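Local coordinates for protein UDP-N-acetylglucosamine pyrophosphorylase (Entamoeba histolytica, PDB 3OC9) that probably makes UDP-N-acetylglucosamine and diphosphate from UTP and N-acetylglucosamine 1-phosphate, the closing step in biosynthesis of this nucleotide sugar, at residues W354-A365 / I376-E387. Numbering follows the deposited sequence.
Sequences WYRLNIYYLKKA and ICEISFRKSFEE
Ile376 opens the contact by setting its CA over one face of the Tyr355 ring, a CH-pi approach 4.1 Å from the centroid, just before strand 377-379 crosses helix 354-364 at 76°. This helix, laid across a two-stranded parallel sheet (377-379 with 402-404), lies in the C-terminal part of a UDPGP-family nucleotidyltransferase. Small enough to let the backbones close in, Cys377 turns SG onto Leu362 CD1 (3.6 Å), while its O receives a nearly straight bond from Asn358 ND2 (2.9 Å, 176°) and lies in the plane of the Asn358 amide. The same ND2 sits over one face of the Trp354 indole. Glu378 runs alongside Tyr355, whose OH donates to the anti lone pair of OE2 (2.7 Å); with Glu63 N, two donors grip this buried carboxylate oxygen. Ile379, branched and apolar, slides past Asn358, and its O meets the indole edge at Trp354 CZ2. Phe381 brings CE1 to Trp354 NE1, with the ring planes at 80°; that N-H is spent on a water shared with Ile379 O. Farther along, the backbone of Glu386 and Glu387 lies across one face of Tyr361, with Leu357 CD1 on the opposite face, while the Glu386 carboxylate pairs with Lys192. Bent at chi2, Glu387 holds OE2 4.4 Å from oppositely charged Lys364 NZ, beyond a salt bridge, so one water joins NZ (3.1 Å) to Glu387 OE1 (2.9 Å).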
ATOM      1  N   TRP A 354      -7.063  -6.224  13.711  1.00 24.59           N
ATOM      2  CA  TRP A 354      -5.802  -6.984  13.916  1.00 24.48           C
ATOM      3  C   TRP A 354      -5.974  -8.104  14.984  1.00 25.03           C
ATOM      4  O   TRP A 354      -5.525  -9.250  14.782  1.00 24.10           O
ATOM      5  CB  TRP A 354      -4.624  -6.026  14.225  1.00 24.09           C
ATOM      6  CG  TRP A 354      -3.232  -6.686  14.367  1.00 23.37           C
ATOM      7  CD1 TRP A 354      -2.650  -7.603  13.516  1.00 22.85           C
ATOM      8  CD2 TRP A 354      -2.264  -6.426  15.393  1.00 24.06           C
ATOM      9  NE1 TRP A 354      -1.399  -7.948  13.975  1.00 22.92           N
ATOM     10  CE2 TRP A 354      -1.137  -7.248  15.127  1.00 23.17           C
ATOM     11  CE3 TRP A 354      -2.249  -5.601  16.529  1.00 25.89           C
ATOM     12  CZ2 TRP A 354      -0.002  -7.255  15.943  1.00 23.47           C
ATOM     13  CZ3 TRP A 354      -1.105  -5.608  17.352  1.00 25.72           C
ATOM     14  CH2 TRP A 354      -0.005  -6.438  17.049  1.00 25.74           C
ATOM     15  N   TYR A 355      -6.658  -7.777  16.082  1.00 26.41           N
ATOM     16  CA  TYR A 355      -6.926  -8.754  17.150  1.00 28.05           C
ATOM     17  C   TYR A 355      -7.763  -9.948  16.648  1.00 28.09           C
ATOM     18  O   TYR A 355      -7.456 -11.096  16.980  1.00 28.48           O
ATOM     19  CB  TYR A 355      -7.596  -8.090  18.373  1.00 28.97           C
ATOM     20  CG  TYR A 355      -6.726  -7.136  19.195  1.00 31.09           C
ATOM     21  CD1 TYR A 355      -5.353  -6.995  18.949  1.00 33.38           C
ATOM     22  CD2 TYR A 355      -7.287  -6.372  20.237  1.00 33.31           C
ATOM     23  CE1 TYR A 355      -4.553  -6.105  19.705  1.00 34.64           C
ATOM     24  CE2 TYR A 355      -6.493  -5.484  21.005  1.00 35.95           C
ATOM     25  CZ  TYR A 355      -5.132  -5.359  20.732  1.00 36.99           C
ATOM     26  OH  TYR A 355      -4.341  -4.494  21.492  1.00 37.93           O
ATOM     27  N   ARG A 356      -8.790  -9.684  15.827  1.00 28.25           N
ATOM     28  CA  ARG A 356      -9.664 -10.750  15.309  1.00 29.04           C
ATOM     29  C   ARG A 356      -8.927 -11.673  14.322  1.00 28.61           C
ATOM     30  O   ARG A 356      -9.113 -12.903  14.351  1.00 28.99           O
ATOM     31  CB  ARG A 356     -10.944 -10.163  14.672  1.00 29.79           C
ATOM     32  CG  ARG A 356     -11.946  -9.581  15.688  1.00 33.46           C
ATOM     33  CD  ARG A 356     -13.107  -8.846  14.991  1.00 40.66           C
ATOM     34  NE  ARG A 356     -14.012  -8.208  15.950  1.00 45.59           N
ATOM     35  CZ  ARG A 356     -15.146  -7.579  15.629  1.00 49.14           C
ATOM     36  NH1 ARG A 356     -15.543  -7.485  14.360  1.00 49.73           N
ATOM     37  NH2 ARG A 356     -15.893  -7.038  16.582  1.00 51.63           N
ATOM     38  N   LEU A 357      -8.090 -11.085  13.455  1.00 26.38           N
ATOM     39  CA  LEU A 357      -7.228 -11.881  12.567  1.00 25.96           C
ATOM     40  C   LEU A 357      -6.293 -12.837  13.352  1.00 26.07           C
ATOM     41  O   LEU A 357      -6.138 -14.023  12.986  1.00 26.50           O
ATOM     42  CB  LEU A 357      -6.414 -10.959  11.630  1.00 24.81           C
ATOM     43  CG  LEU A 357      -5.484 -11.646  10.623  1.00 24.48           C
ATOM     44  CD1 LEU A 357      -6.250 -12.625   9.712  1.00 24.02           C
ATOM     45  CD2 LEU A 357      -4.699 -10.589   9.790  1.00 24.48           C
ATOM     46  N   ASN A 358      -5.674 -12.331  14.419  1.00 25.74           N
ATOM     47  CA  ASN A 358      -4.714 -13.118  15.193  1.00 27.17           C
ATOM     48  C   ASN A 358      -5.378 -14.325  15.909  1.00 28.38           C
ATOM     49  O   ASN A 358      -4.801 -15.422  15.980  1.00 29.20           O
ATOM     50  CB  ASN A 358      -3.941 -12.222  16.186  1.00 27.20           C
ATOM     51  CG  ASN A 358      -3.001 -11.234  15.489  1.00 27.33           C
ATOM     52  OD1 ASN A 358      -2.603 -11.443  14.341  1.00 25.82           O
ATOM     53  ND2 ASN A 358      -2.639 -10.163  16.189  1.00 27.25           N
ATOM     54  N   ILE A 359      -6.605 -14.126  16.379  1.00 29.22           N
ATOM     55  CA  ILE A 359      -7.430 -15.231  16.938  1.00 30.72           C
ATOM     56  C   ILE A 359      -7.728 -16.323  15.888  1.00 30.68           C
ATOM     57  O   ILE A 359      -7.555 -17.530  16.156  1.00 31.24           O
ATOM     58  CB  ILE A 359      -8.743 -14.690  17.552  1.00 31.04           C
ATOM     59  CG1 ILE A 359      -8.425 -13.789  18.749  1.00 32.64           C
ATOM     60  CG2 ILE A 359      -9.688 -15.842  17.949  1.00 32.85           C
ATOM     61  CD1 ILE A 359      -9.622 -12.995  19.255  1.00 33.88           C
ATOM     62  N   TYR A 360      -8.154 -15.897  14.697  1.00 29.93           N
ATOM     63  CA  TYR A 360      -8.347 -16.791  13.549  1.00 30.37           C
ATOM     64  C   TYR A 360      -7.097 -17.638  13.233  1.00 30.27           C
ATOM     65  O   TYR A 360      -7.212 -18.857  13.022  1.00 31.24           O
ATOM     66  CB  TYR A 360      -8.852 -15.994  12.315  1.00 29.49           C
ATOM     67  CG  TYR A 360      -8.841 -16.758  10.976  1.00 31.66           C
ATOM     68  CD1 TYR A 360      -9.922 -17.562  10.598  1.00 34.00           C
ATOM     69  CD2 TYR A 360      -7.754 -16.658  10.095  1.00 30.85           C
ATOM     70  CE1 TYR A 360      -9.919 -18.252   9.378  1.00 35.53           C
ATOM     71  CE2 TYR A 360      -7.738 -17.354   8.873  1.00 33.32           C
ATOM     72  CZ  TYR A 360      -8.822 -18.146   8.524  1.00 35.27           C
ATOM     73  OH  TYR A 360      -8.827 -18.841   7.321  1.00 39.02           O
ATOM     74  N   TYR A 361      -5.913 -17.013  13.199  1.00 29.67           N
ATOM     75  CA  TYR A 361      -4.666 -17.736  12.891  1.00 30.03           C
ATOM     76  C   TYR A 361      -4.327 -18.788  13.988  1.00 31.32           C
ATOM     77  O   TYR A 361      -3.915 -19.927  13.682  1.00 31.13           O
ATOM     78  CB  TYR A 361      -3.495 -16.758  12.666  1.00 28.79           C
ATOM     79  CG  TYR A 361      -3.466 -16.071  11.280  1.00 27.30           C
ATOM     80  CD1 TYR A 361      -3.954 -16.725  10.129  1.00 26.96           C
ATOM     81  CD2 TYR A 361      -2.902 -14.789  11.129  1.00 25.57           C
ATOM     82  CE1 TYR A 361      -3.902 -16.092   8.840  1.00 25.66           C
ATOM     83  CE2 TYR A 361      -2.850 -14.153   9.851  1.00 25.72           C
ATOM     84  CZ  TYR A 361      -3.349 -14.819   8.723  1.00 26.15           C
ATOM     85  OH  TYR A 361      -3.308 -14.202   7.463  1.00 25.94           O
ATOM     86  N   LEU A 362      -4.518 -18.417  15.252  1.00 31.80           N
ATOM     87  CA  LEU A 362      -4.328 -19.372  16.358  1.00 33.40           C
ATOM     88  C   LEU A 362      -5.220 -20.623  16.234  1.00 34.98           C
ATOM     89  O   LEU A 362      -4.746 -21.740  16.447  1.00 35.56           O
ATOM     90  CB  LEU A 362      -4.522 -18.697  17.726  1.00 33.50           C
ATOM     91  CG  LEU A 362      -3.369 -17.848  18.275  1.00 33.99           C
ATOM     92  CD1 LEU A 362      -3.821 -16.967  19.467  1.00 34.35           C
ATOM     93  CD2 LEU A 362      -2.123 -18.680  18.659  1.00 33.43           C
ATOM     94  N   LYS A 363      -6.486 -20.429  15.868  1.00 35.93           N
ATOM     95  CA  LYS A 363      -7.435 -21.543  15.667  1.00 38.13           C
ATOM     96  C   LYS A 363      -7.094 -22.407  14.441  1.00 38.78           C
ATOM     97  O   LYS A 363      -7.285 -23.630  14.457  1.00 39.37           O
ATOM     98  CB  LYS A 363      -8.877 -21.027  15.580  1.00 38.28           C
ATOM     99  CG  LYS A 363      -9.399 -20.397  16.887  1.00 39.90           C
ATOM    100  CD  LYS A 363     -10.792 -19.790  16.696  1.00 43.31           C
ATOM    101  CE  LYS A 363     -11.225 -19.035  17.950  1.00 44.99           C
ATOM    102  NZ  LYS A 363     -12.523 -18.310  17.784  1.00 48.44           N
ATOM    103  N   LYS A 364      -6.585 -21.774  13.383  1.00 38.33           N
ATOM    104  CA  LYS A 364      -6.184 -22.496  12.179  1.00 39.04           C
ATOM    105  C   LYS A 364      -4.955 -23.389  12.463  1.00 39.44           C
ATOM    106  O   LYS A 364      -4.751 -24.422  11.795  1.00 40.06           O
ATOM    107  CB  LYS A 364      -5.934 -21.501  11.030  1.00 38.25           C
ATOM    108  CG  LYS A 364      -5.841 -22.112   9.635  1.00 40.30           C
ATOM    109  CD  LYS A 364      -5.788 -21.023   8.544  1.00 41.51           C
ATOM    110  CE  LYS A 364      -5.668 -21.631   7.149  1.00 43.65           C
ATOM    111  NZ  LYS A 364      -6.073 -20.642   6.105  1.00 45.20           N
ATOM    112  N   ALA A 365      -4.153 -22.998  13.455  1.00 39.03           N
ATOM    113  CA  ALA A 365      -2.965 -23.751  13.845  1.00 39.70           C
ATOM    114  C   ALA A 365      -3.276 -24.887  14.849  1.00 40.89           C
ATOM    115  O   ALA A 365      -2.379 -25.637  15.240  1.00 41.11           O
ATOM    116  CB  ALA A 365      -1.888 -22.808  14.398  1.00 39.40           C
ATOM    117  N   ILE A 376      -7.773  -8.890  23.750  1.00 38.31           N
ATOM    118  CA  ILE A 376      -6.368  -8.632  23.327  1.00 36.51           C
ATOM    119  C   ILE A 376      -5.619  -9.882  22.827  1.00 35.74           C
ATOM    120  O   ILE A 376      -5.484 -10.866  23.552  1.00 35.62           O
ATOM    121  CB  ILE A 376      -5.558  -7.944  24.463  1.00 37.25           C
ATOM    122  CG1 ILE A 376      -6.267  -6.655  24.896  1.00 37.31           C
ATOM    123  CG2 ILE A 376      -4.087  -7.659  24.032  1.00 36.55           C
ATOM    124  CD1 ILE A 376      -5.733  -6.049  26.159  1.00 39.66           C
ATOM    125  N   CYS A 377      -5.144  -9.832  21.575  1.00 33.64           N
ATOM    126  CA  CYS A 377      -4.325 -10.905  20.992  1.00 32.65           C
ATOM    127  C   CYS A 377      -3.313 -10.241  20.041  1.00 31.51           C
ATOM    128  O   CYS A 377      -3.687  -9.892  18.922  1.00 31.14           O
ATOM    129  CB  CYS A 377      -5.212 -11.902  20.236  1.00 31.25           C
ATOM    130  SG  CYS A 377      -4.445 -13.445  19.603  1.00 32.60           S
ATOM    131  N   GLU A 378      -2.080 -10.035  20.512  1.00 31.24           N
ATOM    132  CA  GLU A 378      -1.010  -9.358  19.742  1.00 31.44           C
ATOM    133  C   GLU A 378       0.116 -10.321  19.381  1.00 31.31           C
ATOM    134  O   GLU A 378       0.817 -10.845  20.268  1.00 32.46           O
ATOM    135  CB  GLU A 378      -0.416  -8.157  20.503  1.00 32.13           C
ATOM    136  CG  GLU A 378      -1.435  -7.110  20.931  1.00 33.39           C
ATOM    137  CD  GLU A 378      -0.836  -5.738  21.265  1.00 33.80           C
ATOM    138  OE1 GLU A 378       0.411  -5.549  21.249  1.00 35.19           O
ATOM    139  OE2 GLU A 378      -1.634  -4.816  21.525  1.00 33.36           O
ATOM    140  N   ILE A 379       0.298 -10.531  18.077  1.00 30.14           N
ATOM    141  CA  ILE A 379       1.313 -11.436  17.541  1.00 29.58           C
ATOM    142  C   ILE A 379       2.288 -10.642  16.658  1.00 29.33           C
ATOM    143  O   ILE A 379       1.883 -10.109  15.617  1.00 29.05           O
ATOM    144  CB  ILE A 379       0.663 -12.588  16.715  1.00 29.47           C
ATOM    145  CG1 ILE A 379      -0.322 -13.401  17.596  1.00 30.71           C
ATOM    146  CG2 ILE A 379       1.769 -13.453  16.054  1.00 29.78           C
ATOM    147  CD1 ILE A 379      -1.013 -14.596  16.892  1.00 30.55           C
ATOM    148  N   SER A 380       3.557 -10.565  17.072  1.00 29.08           N
ATOM    149  CA  SER A 380       4.558  -9.744  16.359  1.00 29.32           C
ATOM    150  C   SER A 380       4.695 -10.136  14.883  1.00 28.41           C
ATOM    151  O   SER A 380       4.731 -11.326  14.560  1.00 27.61           O
ATOM    152  CB  SER A 380       5.924  -9.833  17.031  1.00 30.18           C
ATOM    153  OG  SER A 380       6.878  -9.051  16.310  1.00 31.25           O
ATOM    154  N   PHE A 381       4.759  -9.131  14.000  1.00 27.97           N
ATOM    155  CA  PHE A 381       5.020  -9.363  12.561  1.00 28.13           C
ATOM    156  C   PHE A 381       6.393 -10.046  12.355  1.00 28.20           C
ATOM    157  O   PHE A 381       6.651 -10.632  11.290  1.00 28.58           O
ATOM    158  CB  PHE A 381       4.982  -8.032  11.767  1.00 27.07           C
ATOM    159  CG  PHE A 381       3.586  -7.542  11.366  1.00 28.20           C
ATOM    160  CD1 PHE A 381       2.421  -8.006  11.981  1.00 29.45           C
ATOM    161  CD2 PHE A 381       3.464  -6.552  10.387  1.00 28.23           C
ATOM    162  CE1 PHE A 381       1.157  -7.504  11.607  1.00 30.60           C
ATOM    163  CE2 PHE A 381       2.218  -6.046  10.013  1.00 28.89           C
ATOM    164  CZ  PHE A 381       1.058  -6.532  10.621  1.00 30.12           C
ATOM    165  N   ARG A 382       7.279  -9.967  13.351  1.00 28.71           N
ATOM    166  CA  ARG A 382       8.564 -10.680  13.286  1.00 29.77           C
ATOM    167  C   ARG A 382       8.427 -12.205  13.516  1.00 29.81           C
ATOM    168  O   ARG A 382       9.265 -12.985  13.046  1.00 30.46           O
ATOM    169  CB  ARG A 382       9.601 -10.043  14.245  1.00 30.25           C
ATOM    170  CG  ARG A 382      11.003 -10.646  14.201  1.00 32.85           C
ATOM    171  CD  ARG A 382      11.751 -10.315  12.896  1.00 34.60           C
ATOM    172  NE  ARG A 382      13.013 -11.052  12.761  1.00 36.51           N
ATOM    173  CZ  ARG A 382      13.138 -12.292  12.286  1.00 36.87           C
ATOM    174  NH1 ARG A 382      12.075 -12.988  11.883  1.00 35.12           N
ATOM    175  NH2 ARG A 382      14.348 -12.843  12.207  1.00 37.00           N
ATOM    176  N   LYS A 383       7.355 -12.618  14.195  1.00 29.97           N
ATOM    177  CA  LYS A 383       7.138 -14.026  14.612  1.00 30.60           C
ATOM    178  C   LYS A 383       6.303 -14.958  13.693  1.00 29.84           C
ATOM    179  O   LYS A 383       6.528 -16.176  13.686  1.00 29.42           O
ATOM    180  CB  LYS A 383       6.543 -14.065  16.027  1.00 31.68           C
ATOM    181  CG  LYS A 383       7.394 -13.375  17.099  1.00 35.00           C
ATOM    182  CD  LYS A 383       8.660 -14.154  17.438  1.00 39.77           C
ATOM    183  CE  LYS A 383       8.373 -15.339  18.357  1.00 44.05           C
ATOM    184  NZ  LYS A 383       9.641 -16.035  18.729  1.00 46.38           N
ATOM    185  N   SER A 384       5.334 -14.407  12.954  1.00 28.46           N
ATOM    186  CA  SER A 384       4.457 -15.208  12.076  1.00 27.67           C
ATOM    187  C   SER A 384       3.959 -14.309  10.918  1.00 27.09           C
ATOM    188  O   SER A 384       3.640 -13.141  11.136  1.00 26.56           O
ATOM    189  CB  SER A 384       3.273 -15.820  12.874  1.00 28.44           C
ATOM    190  OG  SER A 384       2.621 -16.886  12.179  1.00 28.23           O
ATOM    191  N   PHE A 385       3.931 -14.863   9.703  1.00 26.00           N
ATOM    192  CA  PHE A 385       3.403 -14.172   8.509  1.00 24.89           C
ATOM    193  C   PHE A 385       1.892 -14.434   8.361  1.00 25.45           C
ATOM    194  O   PHE A 385       1.082 -13.487   8.356  1.00 25.08           O
ATOM    195  CB  PHE A 385       4.214 -14.606   7.266  1.00 24.97           C
ATOM    196  CG  PHE A 385       3.662 -14.100   5.929  1.00 23.24           C
ATOM    197  CD1 PHE A 385       3.637 -12.736   5.634  1.00 22.41           C
ATOM    198  CD2 PHE A 385       3.178 -14.999   4.978  1.00 23.36           C
ATOM    199  CE1 PHE A 385       3.133 -12.269   4.387  1.00 22.79           C
ATOM    200  CE2 PHE A 385       2.675 -14.541   3.733  1.00 23.32           C
ATOM    201  CZ  PHE A 385       2.645 -13.169   3.452  1.00 22.27           C
ATOM    202  N   GLU A 386       1.523 -15.708   8.208  1.00 25.22           N
ATOM    203  CA  GLU A 386       0.122 -16.160   8.292  1.00 25.54           C
ATOM    204  C   GLU A 386       0.048 -16.952   9.622  1.00 26.65           C
ATOM    205  O   GLU A 386       0.374 -16.370  10.674  1.00 26.07           O
ATOM    206  CB  GLU A 386      -0.299 -16.952   7.036  1.00 26.52           C
ATOM    207  CG  GLU A 386      -0.268 -16.056   5.745  1.00 25.16           C
ATOM    208  CD  GLU A 386      -0.174 -16.794   4.404  1.00 30.46           C
ATOM    209  OE1 GLU A 386       0.293 -17.959   4.347  1.00 30.52           O
ATOM    210  OE2 GLU A 386      -0.556 -16.175   3.372  1.00 28.15           O
ATOM    211  N   GLU A 387      -0.314 -18.237   9.595  1.00 27.70           N
ATOM    212  CA  GLU A 387      -0.344 -19.056  10.849  1.00 29.73           C
ATOM    213  C   GLU A 387       0.889 -19.960  11.081  1.00 30.43           C
ATOM    214  O   GLU A 387       0.974 -20.695  12.106  1.00 31.21           O
ATOM    215  CB  GLU A 387      -1.667 -19.867  10.934  1.00 30.70           C
ATOM    216  CG  GLU A 387      -1.714 -21.201  10.165  1.00 33.36           C
ATOM    217  CD  GLU A 387      -1.955 -21.075   8.654  1.00 37.27           C
ATOM    218  OE1 GLU A 387      -1.762 -19.984   8.059  1.00 35.77           O
ATOM    219  OE2 GLU A 387      -2.351 -22.101   8.052  1.00 39.48           O
TER
HETATM  220  O   HOH W   1       0.419 -10.302  13.191  1.00 36.29           O
HETATM  221  O   HOH W   2      -1.261 -12.301   7.112  1.00 19.26           O
HETATM  222  O   HOH W   3      -3.583 -18.828   6.053  1.00 39.74           O
HETATM  223  O   HOH W   4      -2.297 -24.712   9.330  1.00 48.21           O